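Separin (PDB 5U1T) cleaves the Scc1 subunit of cohesin as a caspase-like cysteine protease, triggering chromosome segregation at the onset of anaphase. Local coordinates at residues A[1246-1251]-A[1348-1353]; A[1257-1262]-A[1285-1290]; A[1291-1296]-A[1308-1313]; A[1297-1302]-A[1342-1347]. All blocks are in the same frame, centred on the assembly; numbering follows the deposited sequence.

Contact 1 of 4, residues A[1246-1251]-A[1348-1353]; sequences SPEVVD and ATMTTN
Met1350 opens the contact, midway along the connection between helix 1332-1347 and strand 1353-1362, by turning its thioether toward Glu1248. The chain ends in a turn about the CG-SD bond (chi3 -81°), and its terminal CE lies 4.3 Å from Glu1248 OE1. That is no more than van der Waals company, because the carboxylate makes its salt bridge with Arg1347. Next, Thr1351 points at Asp1251, and the two side chains meet at about a right angle. The hydroxyl OG1 stands 3.4 Å from Asp1251 CB, touching the methylene and not the carboxylate. Asp1251 has CG anti to its backbone N (chi1 171°), and OD1 caps the amide of Ser1253 at the start of helix 1252-1269. Asn1353 then supplies the polar link through its backbone carbonyl, which accepts from Val1249 N at 2.8 Å with an N-H...O angle of 148°. The valine side chain lies beside the bonded carbonyl. The antiparallel pairing of the short, weakly bonded strand 1248-1249 with the beginning of strand 1353-1362 rests further on Pro1247 and Ile1355, which are joined through their backbones. Chemically, one main-chain bond does the joining here, while the two acidic side chains are committed to partners beyond the contact, an arginine for Glu1248 and a helix start for Asp1251.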
# COMPACT_ATOMS: atom_id res chain seq x y z
N SER A 1246 18.75 57.36 -0.33
CA SER A 1246 19.63 58.37 0.24
C SER A 1246 19.55 58.41 1.77
O SER A 1246 18.46 58.40 2.36
CB SER A 1246 19.32 59.76 -0.33
OG SER A 1246 19.85 60.77 0.49
N PRO A 1247 20.73 58.44 2.41
CA PRO A 1247 20.84 58.50 3.86
C PRO A 1247 20.58 59.89 4.42
O PRO A 1247 20.61 60.03 5.63
CB PRO A 1247 22.29 58.08 4.11
CG PRO A 1247 22.99 58.51 2.88
CD PRO A 1247 22.04 58.30 1.76
N GLU A 1248 20.34 60.88 3.55
CA GLU A 1248 20.17 62.28 3.98
C GLU A 1248 18.82 62.56 4.64
O GLU A 1248 17.79 62.09 4.17
CB GLU A 1248 20.33 63.21 2.78
CG GLU A 1248 21.72 63.26 2.17
CD GLU A 1248 21.84 64.30 1.05
OE1 GLU A 1248 21.03 65.26 1.00
OE2 GLU A 1248 22.74 64.17 0.19
N VAL A 1249 18.82 63.35 5.71
CA VAL A 1249 17.56 63.87 6.25
C VAL A 1249 17.41 65.37 5.96
O VAL A 1249 18.29 66.17 6.29
CB VAL A 1249 17.46 63.67 7.77
CG1 VAL A 1249 16.02 63.89 8.22
CG2 VAL A 1249 17.94 62.29 8.14
N VAL A 1250 16.29 65.77 5.37
CA VAL A 1250 16.10 67.19 5.06
C VAL A 1250 15.92 68.01 6.34
O VAL A 1250 15.26 67.56 7.27
CB VAL A 1250 14.90 67.43 4.11
CG1 VAL A 1250 15.01 66.54 2.88
CG2 VAL A 1250 13.57 67.19 4.82
N ASP A 1251 16.54 69.19 6.39
CA ASP A 1251 16.24 70.16 7.44
C ASP A 1251 14.80 70.62 7.31
O ASP A 1251 14.39 71.14 6.26
CB ASP A 1251 17.19 71.35 7.39
CG ASP A 1251 16.77 72.48 8.33
OD1 ASP A 1251 16.02 72.23 9.30
OD2 ASP A 1251 17.20 73.63 8.10
N ALA A 1348 23.31 74.49 -0.63
CA ALA A 1348 24.35 75.42 -0.23
C ALA A 1348 24.19 75.87 1.21
O ALA A 1348 25.11 76.47 1.78
CB ALA A 1348 24.36 76.64 -1.17
N THR A 1349 23.04 75.60 1.80
CA THR A 1349 22.71 76.16 3.10
C THR A 1349 22.24 75.12 4.08
O THR A 1349 22.04 75.42 5.26
CB THR A 1349 21.60 77.21 2.98
OG1 THR A 1349 21.51 77.94 4.21
CG2 THR A 1349 20.27 76.53 2.71
N MET A 1350 22.04 73.90 3.58
CA MET A 1350 21.48 72.81 4.37
C MET A 1350 22.35 72.40 5.54
O MET A 1350 23.57 72.57 5.53
CB MET A 1350 21.24 71.59 3.50
CG MET A 1350 22.50 71.09 2.84
SD MET A 1350 22.31 69.45 2.12
CE MET A 1350 22.52 68.39 3.55
N THR A 1351 21.69 71.86 6.56
CA THR A 1351 22.36 71.14 7.62
C THR A 1351 22.60 69.69 7.18
O THR A 1351 21.76 69.11 6.48
CB THR A 1351 21.50 71.16 8.91
OG1 THR A 1351 20.22 70.57 8.64
CG2 THR A 1351 21.30 72.59 9.39
N THR A 1352 23.73 69.11 7.58
CA THR A 1352 24.03 67.69 7.27
C THR A 1352 23.64 66.71 8.39
O THR A 1352 24.48 66.30 9.19
CB THR A 1352 25.53 67.46 6.97
OG1 THR A 1352 25.97 68.41 5.99
CG2 THR A 1352 25.77 66.02 6.45
N ASN A 1353 22.37 66.35 8.44
CA ASN A 1353 21.91 65.31 9.36
C ASN A 1353 21.45 64.13 8.54
O ASN A 1353 20.58 64.26 7.68
CB ASN A 1353 20.78 65.83 10.25
CG ASN A 1353 21.28 66.83 11.29
OD1 ASN A 1353 22.47 66.85 11.65
ND2 ASN A 1353 20.36 67.67 11.80

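Contact 2 of 4, residues A[1257-1262]-A[1285-1290]; sequences KFKDKF and VEDWVI
Ile1290 sits between two phenylalanines of helix 1252-1269, and its CG2 methyl meets both. Over the Phe1262 ring this methyl lies 4.2 Å from the centroid and only 17° off the ring normal, a CH-pi contact on the face. Against Phe1258 it comes in at the edge, near the ring plane, 3.6 Å from CE2. The other branch follows the ring outward, with CG1 3.8 Å from Phe1262 CE2. At its end, CD1 reaches the aliphatic part of Lys1259, 3.7 Å from CD. Beyond that point the lysine chain bends at chi3 (94°) and delivers NZ to Asp1287, where a salt bridge of 3.0 Å to OD1 uses the syn lone pair. Asp1287 stands in the first turn of helix 1287-1294, directly after the N-cap residue Glu1286, so its charge probably suits the helix start as well. Both phenylalanines hold CG anti to the backbone N, which directs the rings at Ile1290, and Phe1262 CB rests above one face of the Phe1258 ring. Further out, Phe1258 and Phe1262 also touch helix 1332-1347 through Gln1342 and Leu1339, while Val1289 turns to Phe1313 and Val1314 of helix 1303-1320, placing this apolar seam among all four helices.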
# COMPACT_ATOMS: atom_id res chain seq x y z
N LYS A 1257 10.19 75.99 3.17
CA LYS A 1257 10.35 77.09 2.23
C LYS A 1257 10.52 76.51 0.83
O LYS A 1257 10.00 77.06 -0.15
CB LYS A 1257 11.52 78.01 2.61
CG LYS A 1257 11.40 79.46 2.03
CD LYS A 1257 12.32 80.49 2.73
CE LYS A 1257 12.33 81.89 2.05
NZ LYS A 1257 11.05 82.66 2.20
N PHE A 1258 11.20 75.37 0.72
CA PHE A 1258 11.32 74.73 -0.58
C PHE A 1258 9.95 74.28 -1.12
O PHE A 1258 9.72 74.27 -2.34
CB PHE A 1258 12.25 73.51 -0.55
CG PHE A 1258 12.33 72.81 -1.88
CD1 PHE A 1258 13.01 73.40 -2.94
CD2 PHE A 1258 11.70 71.60 -2.07
CE1 PHE A 1258 13.08 72.78 -4.16
CE2 PHE A 1258 11.76 70.96 -3.31
CZ PHE A 1258 12.45 71.55 -4.35
N LYS A 1259 9.06 73.90 -0.21
CA LYS A 1259 7.77 73.37 -0.62
C LYS A 1259 6.90 74.49 -1.21
O LYS A 1259 6.24 74.29 -2.24
CB LYS A 1259 7.07 72.68 0.57
CG LYS A 1259 5.87 71.86 0.16
CD LYS A 1259 5.55 70.84 1.21
CE LYS A 1259 4.53 71.34 2.18
NZ LYS A 1259 3.66 70.20 2.61
N ASP A 1260 6.93 75.66 -0.58
CA ASP A 1260 6.24 76.84 -1.10
C ASP A 1260 6.70 77.15 -2.52
O ASP A 1260 5.88 77.38 -3.41
CB ASP A 1260 6.50 78.06 -0.20
CG ASP A 1260 5.64 78.06 1.05
OD1 ASP A 1260 4.66 77.30 1.12
OD2 ASP A 1260 5.93 78.86 1.96
N LYS A 1261 8.01 77.13 -2.72
CA LYS A 1261 8.60 77.45 -4.01
C LYS A 1261 8.27 76.41 -5.08
O LYS A 1261 7.78 76.74 -6.17
CB LYS A 1261 10.12 77.60 -3.87
CG LYS A 1261 10.54 78.83 -3.09
CD LYS A 1261 10.27 80.09 -3.87
CE LYS A 1261 10.96 81.27 -3.21
NZ LYS A 1261 11.19 82.44 -4.14
N PHE A 1262 8.55 75.16 -4.73
CA PHE A 1262 8.19 73.98 -5.50
C PHE A 1262 6.77 74.12 -6.04
O PHE A 1262 6.56 74.05 -7.25
CB PHE A 1262 8.32 72.73 -4.62
CG PHE A 1262 7.79 71.48 -5.26
CD1 PHE A 1262 8.54 70.79 -6.19
CD2 PHE A 1262 6.53 70.98 -4.91
CE1 PHE A 1262 8.05 69.64 -6.78
CE2 PHE A 1262 6.02 69.84 -5.50
CZ PHE A 1262 6.78 69.16 -6.44
N VAL A 1285 1.04 66.74 -3.67
CA VAL A 1285 1.94 65.60 -3.65
C VAL A 1285 2.49 65.39 -2.24
O VAL A 1285 2.70 66.34 -1.53
CB VAL A 1285 3.10 65.81 -4.64
CG1 VAL A 1285 4.18 64.83 -4.42
CG2 VAL A 1285 2.62 65.70 -6.06
N GLU A 1286 2.70 64.15 -1.84
CA GLU A 1286 3.28 63.85 -0.52
C GLU A 1286 4.68 64.44 -0.31
O GLU A 1286 5.44 64.63 -1.26
CB GLU A 1286 3.33 62.33 -0.33
CG GLU A 1286 2.06 61.75 0.23
CD GLU A 1286 2.15 61.53 1.73
OE1 GLU A 1286 3.20 61.02 2.21
OE2 GLU A 1286 1.17 61.86 2.44
N ASP A 1287 5.02 64.73 0.94
CA ASP A 1287 6.29 65.39 1.24
C ASP A 1287 7.50 64.60 0.78
O ASP A 1287 8.48 65.19 0.29
CB ASP A 1287 6.44 65.66 2.73
CG ASP A 1287 5.66 66.86 3.19
OD1 ASP A 1287 5.08 67.56 2.34
OD2 ASP A 1287 5.62 67.11 4.41
N TRP A 1288 7.46 63.27 0.93
CA TRP A 1288 8.65 62.48 0.68
C TRP A 1288 8.99 62.51 -0.80
O TRP A 1288 10.13 62.26 -1.17
CB TRP A 1288 8.48 61.04 1.16
CG TRP A 1288 7.48 60.23 0.40
CD1 TRP A 1288 6.17 60.09 0.71
CD2 TRP A 1288 7.70 59.46 -0.80
NE1 TRP A 1288 5.55 59.27 -0.21
CE2 TRP A 1288 6.47 58.88 -1.15
CE3 TRP A 1288 8.82 59.20 -1.60
CZ2 TRP A 1288 6.31 58.04 -2.26
CZ3 TRP A 1288 8.66 58.38 -2.72
CH2 TRP A 1288 7.42 57.81 -3.04
N VAL A 1289 8.00 62.81 -1.63
CA VAL A 1289 8.23 62.94 -3.07
C VAL A 1289 8.95 64.25 -3.37
O VAL A 1289 9.90 64.30 -4.16
CB VAL A 1289 6.92 62.88 -3.87
CG1 VAL A 1289 7.16 63.14 -5.36
CG2 VAL A 1289 6.21 61.54 -3.65
N ILE A 1290 8.48 65.31 -2.72
CA ILE A 1290 9.11 66.62 -2.78
C ILE A 1290 10.53 66.52 -2.26
O ILE A 1290 11.44 67.07 -2.88
CB ILE A 1290 8.30 67.67 -1.98
CG1 ILE A 1290 6.84 67.67 -2.45
CG2 ILE A 1290 8.90 69.06 -2.12
CD1 ILE A 1290 5.94 68.58 -1.63

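Contact 3 of 4, residues A[1291-1296]-A[1308-1313]; sequences ELFLKL and EDLIYF
Leu1310 and Phe1293 make the central aromatic contact between two successive helices. The methyl CD1 sits over the middle of the ring, 3.5 Å from its centroid and 7° off the normal, which is the geometry of a CH-pi contact on the face. The two side chains run past each other in opposite directions, so Leu1310 CB also comes to 3.6 Å from Phe1293 CZ. With chi1 of -76°, the ring is set anti to the carbonyl carbon and extends across to the partner helix. At the ring edge, close to its plane, Ile1311 CD1 approaches CE2 at 4.1 Å.

The remaining contacts are aliphatic. Leu1292 crosses Leu1310 at about a right angle: Leu1292 CB is 3.7 Å from Leu1310 CD1, and Leu1292 CD1 is 3.9 Å from Leu1310 CD2. Leu1296 meets Leu1310 tip to tip, CD1 to CD1 at 4.0 Å. Replacing Phe1293 by an alanine would probably leave Leu1310 CD1 without the face it rests on and open a gap beside Ile1311.

Helices 1287-1294 and 1303-1320 form an antiparallel hairpin, the second running back along the first after the intervening loop. Phe1293 also touches Phe1258 of helix 1252-1269, Ile1311 meets Leu1335 and Leu1339 of helix 1332-1347, and on another side of the short helix Glu1291 makes salt bridges with Arg1155 and Arg1157.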
# COMPACT_ATOMS: atom_id res chain seq x y z
N GLU A 1291 10.73 65.79 -1.16
CA GLU A 1291 12.06 65.65 -0.55
C GLU A 1291 13.08 65.05 -1.50
O GLU A 1291 14.27 65.28 -1.37
CB GLU A 1291 12.00 64.80 0.72
CG GLU A 1291 11.37 65.49 1.90
CD GLU A 1291 11.10 64.55 3.06
OE1 GLU A 1291 10.39 64.95 4.02
OE2 GLU A 1291 11.59 63.40 2.99
N LEU A 1292 12.61 64.27 -2.45
CA LEU A 1292 13.51 63.62 -3.39
C LEU A 1292 14.28 64.66 -4.20
O LEU A 1292 15.41 64.43 -4.58
CB LEU A 1292 12.74 62.69 -4.33
CG LEU A 1292 12.27 61.36 -3.75
CD1 LEU A 1292 11.54 60.56 -4.81
CD2 LEU A 1292 13.46 60.59 -3.20
N PHE A 1293 13.65 65.81 -4.45
CA PHE A 1293 14.28 66.89 -5.22
C PHE A 1293 15.45 67.47 -4.44
O PHE A 1293 16.55 67.60 -4.98
CB PHE A 1293 13.25 67.98 -5.57
CG PHE A 1293 12.33 67.59 -6.69
CD1 PHE A 1293 11.17 66.87 -6.43
CD2 PHE A 1293 12.64 67.90 -8.00
CE1 PHE A 1293 10.34 66.48 -7.45
CE2 PHE A 1293 11.81 67.53 -9.03
CZ PHE A 1293 10.66 66.81 -8.76
N LEU A 1294 15.21 67.77 -3.17
CA LEU A 1294 16.24 68.24 -2.26
C LEU A 1294 17.38 67.25 -2.10
O LEU A 1294 18.47 67.62 -1.66
CB LEU A 1294 15.64 68.52 -0.88
CG LEU A 1294 14.69 69.71 -0.81
CD1 LEU A 1294 14.48 70.15 0.63
CD2 LEU A 1294 15.24 70.83 -1.67
N LYS A 1295 17.16 65.99 -2.44
CA LYS A 1295 18.22 65.05 -2.22
C LYS A 1295 19.12 64.93 -3.46
O LYS A 1295 20.19 64.35 -3.39
CB LYS A 1295 17.64 63.69 -1.78
CG LYS A 1295 17.23 63.71 -0.29
CD LYS A 1295 16.40 62.51 0.14
CE LYS A 1295 16.10 62.58 1.65
NZ LYS A 1295 15.17 61.54 2.17
N LEU A 1296 18.72 65.53 -4.57
CA LEU A 1296 19.60 65.55 -5.74
C LEU A 1296 20.87 66.42 -5.50
O LEU A 1296 20.85 67.38 -4.72
CB LEU A 1296 18.84 66.07 -6.97
CG LEU A 1296 17.55 65.37 -7.38
CD1 LEU A 1296 16.67 66.29 -8.21
CD2 LEU A 1296 17.89 64.11 -8.15
N GLU A 1308 14.90 65.34 -14.40
CA GLU A 1308 13.91 65.05 -15.43
C GLU A 1308 13.04 63.84 -15.04
O GLU A 1308 11.82 63.89 -15.12
CB GLU A 1308 14.61 64.79 -16.76
CG GLU A 1308 13.68 64.85 -17.95
CD GLU A 1308 14.40 64.55 -19.27
OE1 GLU A 1308 15.14 63.56 -19.33
OE2 GLU A 1308 14.21 65.32 -20.24
N ASP A 1309 13.69 62.76 -14.60
CA ASP A 1309 12.97 61.58 -14.16
C ASP A 1309 12.10 61.86 -12.95
O ASP A 1309 11.01 61.31 -12.85
CB ASP A 1309 13.94 60.45 -13.84
CG ASP A 1309 14.68 59.98 -15.06
OD1 ASP A 1309 14.23 60.30 -16.18
OD2 ASP A 1309 15.71 59.29 -14.91
N LEU A 1310 12.57 62.68 -12.01
CA LEU A 1310 11.72 63.12 -10.91
C LEU A 1310 10.51 63.88 -11.39
O LEU A 1310 9.43 63.74 -10.83
CB LEU A 1310 12.48 63.98 -9.92
CG LEU A 1310 13.12 63.26 -8.76
CD1 LEU A 1310 13.33 64.24 -7.64
CD2 LEU A 1310 12.25 62.13 -8.30
N ILE A 1311 10.69 64.70 -12.42
CA ILE A 1311 9.59 65.49 -12.97
C ILE A 1311 8.53 64.53 -13.49
O ILE A 1311 7.36 64.62 -13.13
CB ILE A 1311 10.04 66.44 -14.13
CG1 ILE A 1311 11.33 67.20 -13.78
CG2 ILE A 1311 8.96 67.40 -14.50
CD1 ILE A 1311 11.14 68.39 -13.00
N TYR A 1312 8.98 63.59 -14.32
CA TYR A 1312 8.12 62.57 -14.88
C TYR A 1312 7.30 61.86 -13.82
O TYR A 1312 6.10 61.60 -14.00
CB TYR A 1312 8.95 61.55 -15.64
CG TYR A 1312 9.55 62.09 -16.90
CD1 TYR A 1312 9.12 63.30 -17.44
CD2 TYR A 1312 10.56 61.38 -17.56
CE1 TYR A 1312 9.67 63.79 -18.60
CE2 TYR A 1312 11.13 61.87 -18.73
CZ TYR A 1312 10.68 63.07 -19.25
OH TYR A 1312 11.25 63.54 -20.42
N PHE A 1313 7.97 61.55 -12.73
CA PHE A 1313 7.34 60.89 -11.61
C PHE A 1313 6.22 61.75 -11.05
O PHE A 1313 5.10 61.27 -10.85
CB PHE A 1313 8.38 60.56 -10.54
CG PHE A 1313 7.81 59.85 -9.36
CD1 PHE A 1313 7.17 58.62 -9.53
CD2 PHE A 1313 7.88 60.40 -8.10
CE1 PHE A 1313 6.62 57.94 -8.45
CE2 PHE A 1313 7.34 59.74 -7.01
CZ PHE A 1313 6.70 58.51 -7.18

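Contact 4 of 4, residues A[1297-1302]-A[1342-1347]; sequences NPQEID and QIKKYR
Pro1298 carries a type I beta turn, Asn1297 to Glu1300, against the last turns of helix 1332-1347, and three side chains of the helix pack against its ring. Ile1343 and the proline cross at a slant: the CG2 branch, anti to the backbone N, meets Pro1298 CG at 3.7 Å. Lys1344 runs the opposite way along the ring, its chain extended beyond CG, with that carbon 3.9 Å from Pro1298 CB. Arg1347 also lies aslant the proline, Arg1347 CG being 3.9 Å from Pro1298 CD, before folding away.

The fold of the arginine follows from two successive bends, at chi2 and chi3, which swing the guanidinium off the proline and out to its polar partners. Among these, NH1 makes a salt bridge with Glu1248 and a hydrogen bond to the Leu1294 carbonyl. Asn1297 CB approaches the same group obliquely, 4.2 Å from NH2, so the turn is in touch with the charged end through a carbon and not through its amide.

A glycine in place of Pro1298 would probably leave Ile1343 CG2 and Lys1344 CG without the ring they pack on and allow the turn more backbone freedom, since the phi near -60° that the ring imposes suits this second turn position.

The turn closes through Glu1300 N to Asn1297 O at 3.1 Å, and an Asx turn is laid over its start: Asn1297 OD1 accepts from Gln1299 N at 2.9 Å, with a nearly straight 158° at the hydrogen and the donor lying 60° out of the carbonyl plane.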
# COMPACT_ATOMS: atom_id res chain seq x y z
N ASN A 1297 21.97 66.08 -6.17
CA ASN A 1297 23.19 66.87 -6.13
C ASN A 1297 23.43 67.55 -7.47
O ASN A 1297 23.80 66.89 -8.44
CB ASN A 1297 24.39 65.99 -5.76
CG ASN A 1297 25.71 66.79 -5.67
OD1 ASN A 1297 25.74 68.03 -5.82
ND2 ASN A 1297 26.81 66.08 -5.42
N PRO A 1298 23.21 68.88 -7.53
CA PRO A 1298 23.39 69.61 -8.78
C PRO A 1298 24.81 69.51 -9.32
O PRO A 1298 25.03 69.80 -10.49
CB PRO A 1298 23.04 71.04 -8.40
CG PRO A 1298 22.11 70.89 -7.26
CD PRO A 1298 22.65 69.74 -6.48
N GLN A 1299 25.75 69.10 -8.49
CA GLN A 1299 27.14 69.08 -8.92
C GLN A 1299 27.47 67.80 -9.70
O GLN A 1299 28.42 67.78 -10.49
CB GLN A 1299 28.06 69.26 -7.71
CG GLN A 1299 27.87 70.61 -6.99
CD GLN A 1299 27.67 71.80 -7.95
OE1 GLN A 1299 28.51 72.07 -8.82
NE2 GLN A 1299 26.55 72.53 -7.79
N GLU A 1300 26.69 66.74 -9.48
CA GLU A 1300 26.79 65.50 -10.25
C GLU A 1300 26.60 65.70 -11.76
O GLU A 1300 25.83 66.55 -12.21
CB GLU A 1300 25.76 64.49 -9.76
CG GLU A 1300 26.23 63.54 -8.68
CD GLU A 1300 25.29 62.34 -8.57
OE1 GLU A 1300 24.24 62.36 -9.27
OE2 GLU A 1300 25.60 61.37 -7.80
N ILE A 1301 27.29 64.87 -12.54
CA ILE A 1301 27.30 64.97 -13.99
C ILE A 1301 25.95 64.64 -14.65
O ILE A 1301 25.58 65.26 -15.65
CB ILE A 1301 28.40 64.03 -14.58
CG1 ILE A 1301 28.64 64.31 -16.07
CG2 ILE A 1301 28.07 62.56 -14.32
CD1 ILE A 1301 29.44 63.22 -16.77
N ASP A 1302 25.21 63.68 -14.09
CA ASP A 1302 23.93 63.28 -14.67
C ASP A 1302 22.76 63.83 -13.84
O ASP A 1302 21.69 63.21 -13.75
CB ASP A 1302 23.84 61.77 -14.77
CG ASP A 1302 24.15 61.09 -13.45
OD1 ASP A 1302 24.36 61.84 -12.45
OD2 ASP A 1302 24.19 59.83 -13.40
N GLN A 1342 16.35 76.52 -6.84
CA GLN A 1342 15.94 76.25 -5.46
C GLN A 1342 16.73 75.08 -4.83
O GLN A 1342 16.98 75.09 -3.63
CB GLN A 1342 14.44 75.97 -5.40
CG GLN A 1342 13.53 77.14 -5.76
CD GLN A 1342 13.99 78.47 -5.16
OE1 GLN A 1342 14.02 78.65 -3.93
NE2 GLN A 1342 14.34 79.41 -6.03
N ILE A 1343 17.12 74.09 -5.63
CA ILE A 1343 17.87 72.95 -5.10
C ILE A 1343 19.29 73.42 -4.74
O ILE A 1343 19.77 73.13 -3.64
CB ILE A 1343 17.88 71.74 -6.10
CG1 ILE A 1343 16.47 71.14 -6.25
CG2 ILE A 1343 18.83 70.64 -5.63
CD1 ILE A 1343 16.35 70.12 -7.37
N LYS A 1344 19.95 74.15 -5.64
CA LYS A 1344 21.26 74.74 -5.33
C LYS A 1344 21.23 75.56 -4.05
O LYS A 1344 22.11 75.42 -3.19
CB LYS A 1344 21.76 75.60 -6.49
CG LYS A 1344 22.54 74.80 -7.53
CD LYS A 1344 22.84 75.64 -8.76
CE LYS A 1344 23.55 74.81 -9.81
NZ LYS A 1344 23.79 75.57 -11.06
N LYS A 1345 20.19 76.37 -3.89
CA LYS A 1345 20.05 77.20 -2.70
C LYS A 1345 19.93 76.36 -1.44
O LYS A 1345 20.41 76.74 -0.38
CB LYS A 1345 18.84 78.13 -2.83
CG LYS A 1345 18.76 79.25 -1.79
CD LYS A 1345 17.46 80.04 -1.92
CE LYS A 1345 17.48 81.28 -1.04
NZ LYS A 1345 16.29 82.18 -1.23
N TYR A 1346 19.28 75.21 -1.56
CA TYR A 1346 19.03 74.36 -0.41
C TYR A 1346 20.30 73.64 0.01
O TYR A 1346 20.67 73.63 1.20
CB TYR A 1346 17.92 73.35 -0.71
CG TYR A 1346 17.81 72.33 0.39
CD1 TYR A 1346 17.10 72.60 1.54
CD2 TYR A 1346 18.46 71.10 0.28
CE1 TYR A 1346 17.01 71.67 2.55
CE2 TYR A 1346 18.39 70.19 1.28
CZ TYR A 1346 17.67 70.47 2.40
OH TYR A 1346 17.59 69.53 3.40
N ARG A 1347 20.94 73.00 -0.97
CA ARG A 1347 22.20 72.31 -0.74
C ARG A 1347 23.26 73.25 -0.14
O ARG A 1347 24.01 72.86 0.74
CB ARG A 1347 22.72 71.71 -2.05
CG ARG A 1347 21.72 70.85 -2.81
CD ARG A 1347 21.38 69.60 -2.06
NE ARG A 1347 22.46 68.63 -2.12
CZ ARG A 1347 22.40 67.42 -1.58
NH1 ARG A 1347 21.29 67.03 -0.96
NH2 ARG A 1347 23.42 66.59 -1.67

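Contacts 2 and 3 are buried and contacts 1 and 4 lie at the surface of one helical insert that leads into strand 1353-1362. The buried pair share helix 1287-1294, their centres about 10 Å apart, and depend on methyls set over phenylalanine rings; contact 2 adds a salt bridge at its margin, whereas contact 3 is wholly apolar. Outside, a single main-chain bond defines contact 1 and a proline-bearing turn defines contact 4. These two meet through the Glu1248-Arg1347 salt bridge and probably a hydrogen bond between Asp1251 N and Tyr1346 OH. Along the chain, contact 1 encloses the other three, contacts 2 and 3 follow in series, and contacts 3 and 4 interlace.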